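Local structure of nucleoside diphosphate kinase family protein (Babesia bovis, 3JS9) at residues 26-29 with 30-34; 125-128 with 129-132. The protein probably transfers the terminal phosphate of a nucleoside triphosphate to a nucleoside diphosphate, as a magnesium-dependent member of the nucleoside diphosphate kinase family. One frame throughout, in Å; residues are numbered along the deposited sequence.

Contact 1 of 2, residues 26-29 with 30-34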
loop_
_atom_site.group_PDB
_atom_site.type_symbol
_atom_site.label_atom_id
_atom_site.label_comp_id
_atom_site.label_asym_id
_atom_site.label_seq_id
_atom_site.Cartn_x
_atom_site.Cartn_y
_atom_site.Cartn_z
ATOM N N ILE A 26 -10.419 3.588 10.009
ATOM C CA ILE A 26 -10.758 4.996 9.810
ATOM C C ILE A 26 -9.834 5.594 8.771
ATOM O O ILE A 26 -10.304 6.248 7.806
ATOM C CB ILE A 26 -10.669 5.863 11.095
ATOM C CG1 ILE A 26 -11.692 5.386 12.140
ATOM C CG2 ILE A 26 -10.837 7.368 10.745
ATOM C CD1 ILE A 26 -11.432 5.901 13.573
ATOM N N GLY A 27 -8.525 5.384 8.973
ATOM C CA GLY A 27 -7.497 6.012 8.108
ATOM C C GLY A 27 -7.598 5.547 6.668
ATOM O O GLY A 27 -7.547 6.355 5.739
ATOM N N GLU A 28 -7.759 4.239 6.483
ATOM C CA GLU A 28 -7.938 3.632 5.185
ATOM C C GLU A 28 -9.116 4.242 4.427
ATOM O O GLU A 28 -9.012 4.530 3.244
ATOM C CB GLU A 28 -8.152 2.132 5.378
ATOM C CG GLU A 28 -8.401 1.311 4.126
ATOM C CD GLU A 28 -7.241 1.329 3.128
ATOM O OE1 GLU A 28 -6.083 1.431 3.542
ATOM O OE2 GLU A 28 -7.485 1.249 1.913
ATOM N N ILE A 29 -10.238 4.439 5.113
ATOM C CA ILE A 29 -11.446 4.914 4.475
ATOM C C ILE A 29 -11.265 6.384 4.104
ATOM O O ILE A 29 -11.527 6.779 2.938
ATOM C CB ILE A 29 -12.706 4.681 5.384
ATOM C CG1 ILE A 29 -13.082 3.168 5.456
ATOM C CG2 ILE A 29 -13.887 5.539 4.939
ATOM C CD1 ILE A 29 -13.927 2.765 6.744
ATOM N N LEU A 30 -10.795 7.193 5.062
ATOM C CA LEU A 30 -10.527 8.602 4.793
ATOM C C LEU A 30 -9.619 8.727 3.552
ATOM O O LEU A 30 -9.918 9.447 2.603
ATOM C CB LEU A 30 -9.903 9.273 6.025
ATOM C CG LEU A 30 -10.037 10.811 6.180
ATOM C CD1 LEU A 30 -9.666 11.221 7.578
ATOM C CD2 LEU A 30 -9.251 11.683 5.153
ATOM N N LYS A 31 -8.522 7.975 3.564
ATOM C CA LYS A 31 -7.519 8.010 2.510
ATOM C C LYS A 31 -8.133 7.657 1.141
ATOM O O LYS A 31 -7.796 8.275 0.117
ATOM C CB LYS A 31 -6.394 7.069 2.912
ATOM C CG LYS A 31 -5.223 6.919 1.917
ATOM C CD LYS A 31 -4.095 6.117 2.628
ATOM C CE LYS A 31 -3.171 5.343 1.638
ATOM N NZ LYS A 31 -2.270 6.289 0.902
ATOM N N ARG A 32 -9.065 6.702 1.113
ATOM C CA ARG A 32 -9.697 6.345 -0.164
ATOM C C ARG A 32 -10.514 7.494 -0.677
ATOM O O ARG A 32 -10.482 7.769 -1.879
ATOM C CB ARG A 32 -10.572 5.092 -0.056
ATOM C CG ARG A 32 -9.786 3.787 -0.032
ATOM C CD ARG A 32 -10.655 2.663 0.411
ATOM N NE ARG A 32 -9.887 1.441 0.560
ATOM C CZ ARG A 32 -10.127 0.306 -0.102
ATOM N NH1 ARG A 32 -9.359 -0.741 0.139
ATOM N NH2 ARG A 32 -11.163 0.203 -0.942
ATOM N N PHE A 33 -11.223 8.199 0.200
ATOM C CA PHE A 33 -11.942 9.394 -0.246
ATOM C C PHE A 33 -11.011 10.535 -0.693
ATOM O O PHE A 33 -11.278 11.210 -1.703
ATOM C CB PHE A 33 -12.965 9.845 0.799
ATOM C CG PHE A 33 -14.291 9.123 0.671
ATOM C CD1 PHE A 33 -15.303 9.643 -0.123
ATOM C CD2 PHE A 33 -14.483 7.876 1.270
ATOM C CE1 PHE A 33 -16.492 8.970 -0.266
ATOM C CE2 PHE A 33 -15.675 7.186 1.132
ATOM C CZ PHE A 33 -16.670 7.721 0.363
ATOM N N GLU A 34 -9.917 10.721 0.049
ATOM C CA GLU A 34 -8.940 11.742 -0.244
ATOM C C GLU A 34 -8.284 11.461 -1.601
ATOM O O GLU A 34 -8.176 12.382 -2.416
ATOM C CB GLU A 34 -7.916 11.813 0.898
ATOM C CG GLU A 34 -7.228 13.141 1.152
ATOM C CD GLU A 34 -6.375 13.085 2.439
ATOM O OE1 GLU A 34 -6.211 11.976 3.017
ATOM O OE2 GLU A 34 -5.844 14.143 2.873
#

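Contact 2 of 2, residues 125-128 with 129-132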
loop_
_atom_site.group_PDB
_atom_site.type_symbol
_atom_site.label_atom_id
_atom_site.label_comp_id
_atom_site.label_asym_id
_atom_site.label_seq_id
_atom_site.Cartn_x
_atom_site.Cartn_y
_atom_site.Cartn_z
ATOM N N SER A 125 -24.105 8.493 2.103
ATOM C CA SER A 125 -25.450 9.033 1.822
ATOM C C SER A 125 -26.004 8.344 0.592
ATOM O O SER A 125 -25.269 8.085 -0.369
ATOM C CB SER A 125 -25.423 10.555 1.567
ATOM O OG SER A 125 -25.204 11.255 2.758
ATOM N N SER A 126 -27.306 8.107 0.612
ATOM C CA SER A 126 -27.966 7.395 -0.459
ATOM C C SER A 126 -28.484 8.262 -1.636
ATOM O O SER A 126 -28.570 7.795 -2.775
ATOM C CB SER A 126 -29.137 6.644 0.139
ATOM O OG SER A 126 -29.242 5.430 -0.531
ATOM N N SER A 127 -28.849 9.506 -1.344
ATOM C CA SER A 127 -29.549 10.359 -2.293
ATOM C C SER A 127 -29.298 11.808 -1.899
ATOM O O SER A 127 -28.833 12.065 -0.781
ATOM C CB SER A 127 -31.073 10.075 -2.247
ATOM O OG SER A 127 -31.596 10.389 -0.954
ATOM N N ALA A 128 -29.630 12.736 -2.801
ATOM C CA ALA A 128 -29.528 14.180 -2.526
ATOM C C ALA A 128 -30.320 14.584 -1.269
ATOM O O ALA A 128 -29.828 15.329 -0.423
ATOM C CB ALA A 128 -29.969 15.007 -3.754
ATOM N N GLU A 129 -31.519 14.038 -1.134
ATOM C CA GLU A 129 -32.348 14.305 0.018
ATOM C C GLU A 129 -31.703 13.744 1.290
ATOM O O GLU A 129 -31.647 14.425 2.304
ATOM C CB GLU A 129 -33.784 13.747 -0.183
ATOM C CG GLU A 129 -34.801 14.383 0.764
ATOM C CD GLU A 129 -36.099 13.596 0.971
ATOM O OE1 GLU A 129 -36.725 13.177 -0.028
ATOM O OE2 GLU A 129 -36.520 13.444 2.157
ATOM N N ASP A 130 -31.220 12.506 1.253
ATOM C CA ASP A 130 -30.551 11.961 2.442
ATOM C C ASP A 130 -29.291 12.730 2.798
ATOM O O ASP A 130 -29.008 12.937 3.977
ATOM C CB ASP A 130 -30.206 10.483 2.265
ATOM C CG ASP A 130 -31.438 9.599 2.179
ATOM O OD1 ASP A 130 -32.448 9.933 2.824
ATOM O OD2 ASP A 130 -31.380 8.561 1.487
ATOM N N ALA A 131 -28.537 13.144 1.779
ATOM C CA ALA A 131 -27.287 13.874 1.989
ATOM C C ALA A 131 -27.552 15.210 2.664
ATOM O O ALA A 131 -26.808 15.613 3.576
ATOM C CB ALA A 131 -26.566 14.092 0.669
ATOM N N ALA A 132 -28.612 15.896 2.215
ATOM C CA ALA A 132 -28.931 17.228 2.722
ATOM C C ALA A 132 -29.266 17.150 4.220
ATOM O O ALA A 132 -28.847 18.002 5.005
ATOM C CB ALA A 132 -30.064 17.861 1.926
#

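Contact 1 of 2, residues 26-29 with 30-34
Glu28 and Arg32, one helical turn apart, are joined by a salt bridge in which Glu28 OE2 sits 2.8 Å from Arg32 NE. The bond is fairly straight, 162° at the hydrogen. OE2 offers its anti lone pair and lies in the guanidinium plane, at the group's edge, while the carboxylate plane itself is turned 73° away. A weak second bond runs from Arg32 NH1 to the same oxygen at 3.3 Å. Glu28 reaches over because its chain, after leaving anti to the backbone N, bends at chi2 (62°). NH1 also forms a salt bridge with Asp112.

Helix 26-36 packs on the antiparallel sheet of the ferredoxin-like NDK fold. Ile26, Ile29, Leu30 and Phe33 make its buried side, over Phe79, Val16 and Trp83. Ile29 packs on Val16 of strand 10-16 and on Ile109 of helix 109-113, the Phe33 ring stacks with Trp83 of strand 78-85, and Ile29 CG2 lies 4.4 Å from Phe33 CD2. Glu28, Lys31 and Arg32 are by contrast partly exposed, though even here Phe113 touches Glu28 and Arg32, and Ile109 touches Arg32. Lys31 CB rests 3.1 Å from Gly27 O, but its NZ reaches the second subunit: Lys31 NZ and Glu28 OE1 of each chain meet their counterparts in a reciprocal pair of intersubunit salt bridges.

Contact 2 of 2, residues 125-128 with 129-132
Ser127 OG is held from two directions by Asp130: it accepts a hydrogen bond from Asp130 N at 3.1 Å, nearly straight at 165°, and gives a weak one to Asp130 OD2, also 3.1 Å away. Ser127 is thus the N-cap of helix 128-138, and its side chain ties up an N-H of the first turn that no preceding helical turn supplies with a carbonyl. The hydroxyl can do this because chi1 (63°) places OG between the backbone N and the carbonyl carbon, which brings it within bonding distance of Asp130 N.

The aspartate stands alongside, its CG beside its own backbone N (chi1 -67°), which brings OD2 next to the serine hydroxyl. The same oxygen lies 3.2 Å from Ser126 CB, a close approach without a polar bond. OD1 of Asp130 makes a salt bridge with Arg133, the stronger hold, with the weak serine bond on OD2. A negative group at the N-terminal end of a helix would also be expected to interact favourably with the helix dipole.

The i to i+4 helical bonds begin at once: Ala131 N bonds to Ser127 O at 2.8 Å and Ala132 N to Ala128 O at 3.0 Å. Ala131 is buried, and Ser125 packs against it, OG 3.4 Å from Ala131 CA. That hydroxyl bonds to Glu134, further along the helix, and to the backbone N of Tyr13. Ser125 lies two residues after the predicted phosphohistidine His123, and its bond to Glu134 is consistent with the NDK active-site arrangement. It therefore links the loop between strand 122-124 and helix 128-138 both to that helix and to strand 10-16.

In the fold
Contacts 1 and 2 belong to different helices on opposite sides of the chain's centre; their centres lie 20 Å apart and their nearest atoms about 8 Å, without touching. Both have links to strand 10-16: contact 1 packs on it through Ile26, Ile29 and Phe33, contact 2 bonds to it through Ser125. In contact 2 the Ser125 side chain is about 4 Å from that of His123, the predicted phosphohistidine; in contact 1 the Ile29 side chain is about 8 Å from that of Lys17, predicted to bind ATP. Arg93, also a predicted ATP ligand, is near both, its side chain about 5 Å from that of Ser126 and about 8 Å from that of Phe33. Contact 1 alone touches another subunit.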